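Local coordinates for LysM domain protein (Mycobacterium smegmatis, PDB 4OIT) that binds mannose as a bacterial lectin of the beta-prism II fold, forming a domain-swapped dimer, at residues Thr4-Ala7 with Gly8-Leu11. Numbering follows the deposited sequence.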
# COMPACT_ATOMS: atom_id res chain seq x y z
N THR B 4 -9.72 21.57 9.87
CA THR B 4 -8.31 21.76 9.52
C THR B 4 -7.47 20.49 9.68
O THR B 4 -7.60 19.77 10.67
CB THR B 4 -7.69 22.89 10.36
OG1 THR B 4 -8.43 24.10 10.14
CG2 THR B 4 -6.23 23.13 9.97
N LEU B 5 -6.61 20.25 8.70
CA LEU B 5 -5.52 19.28 8.82
C LEU B 5 -4.21 20.04 8.63
O LEU B 5 -4.04 20.75 7.64
CB LEU B 5 -5.63 18.18 7.76
CG LEU B 5 -6.85 17.26 7.81
CD1 LEU B 5 -6.84 16.32 6.62
CD2 LEU B 5 -6.91 16.46 9.11
N THR B 6 -3.31 19.88 9.59
CA THR B 6 -2.00 20.55 9.55
C THR B 6 -0.93 19.59 9.04
O THR B 6 -1.20 18.40 8.84
CB THR B 6 -1.63 21.10 10.94
OG1 THR B 6 -1.77 20.06 11.92
CG2 THR B 6 -2.55 22.25 11.31
N ALA B 7 0.27 20.11 8.82
CA ALA B 7 1.36 19.35 8.21
C ALA B 7 1.56 17.98 8.85
O ALA B 7 1.77 17.87 10.06
CB ALA B 7 2.66 20.15 8.26
N GLY B 8 1.49 16.93 8.04
CA GLY B 8 1.67 15.56 8.51
C GLY B 8 0.37 14.83 8.85
O GLY B 8 0.39 13.62 9.06
N GLN B 9 -0.74 15.56 8.91
CA GLN B 9 -2.03 14.94 9.23
C GLN B 9 -2.63 14.20 8.05
O GLN B 9 -2.13 14.28 6.93
CB GLN B 9 -3.04 15.99 9.71
CG GLN B 9 -2.78 16.51 11.11
CD GLN B 9 -4.03 17.10 11.73
OE1 GLN B 9 -4.14 18.32 11.86
NE2 GLN B 9 -4.98 16.25 12.09
N LYS B 10 -3.70 13.46 8.31
CA LYS B 10 -4.40 12.72 7.27
C LYS B 10 -5.85 12.44 7.63
O LYS B 10 -6.21 12.35 8.80
CB LYS B 10 -3.69 11.39 7.02
CG LYS B 10 -3.71 10.43 8.21
CD LYS B 10 -2.95 9.16 7.91
CE LYS B 10 -2.74 8.34 9.17
NZ LYS B 10 -1.87 7.16 8.93
N LEU B 11 -6.68 12.33 6.59
CA LEU B 11 -7.97 11.67 6.71
C LEU B 11 -7.73 10.21 6.38
O LEU B 11 -7.08 9.89 5.39
CB LEU B 11 -9.00 12.23 5.72
CG LEU B 11 -9.54 13.64 5.94
CD1 LEU B 11 -10.61 13.93 4.89
CD2 LEU B 11 -10.10 13.83 7.34
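With CG anti to its own carbonyl carbon (chi1 -74°) and the chain extended beyond it (chi2 -158°), Gln9 lays its side chain back across the turn, bringing the amide to Thr6. It illustrates how a side-chain amide can help close a tight turn by standing in for a backbone acceptor: OE1 of Gln9 accepts a nearly straight hydrogen bond from Thr6 N, 2.9 Å away, the donor standing above the carbonyl plane rather than on a lone pair. Thr6 OG1 comes equally close to Gln9 OE1, at 2.9 Å. The backbone supplies a second tie, from Gln9 N to Thr6 O at 2.9 Å, so that main chain and side chain of one residue both grip Thr6. At the other end of the amide, and on the same side of its plane as Thr6 N, Leu5 CD2 lies 3.6 Å from Gln9 NE2. The second methyl of this buried side chain, Leu5 CD1, reaches 3.9 Å to Leu11 CG, the two leucines crossing at about a right angle, while Leu5 also packs on Val58. Thr6 to Gln9 thus form a type II beta turn with a positive phi at Gly8, running into a G1 beta bulge in which Gly8 and Gln9 both face Val58; together they join strand 4-6, paired antiparallel with the second subunit, to strand 10-12, which pairs with strand 53-58 of the beta-prism II fold.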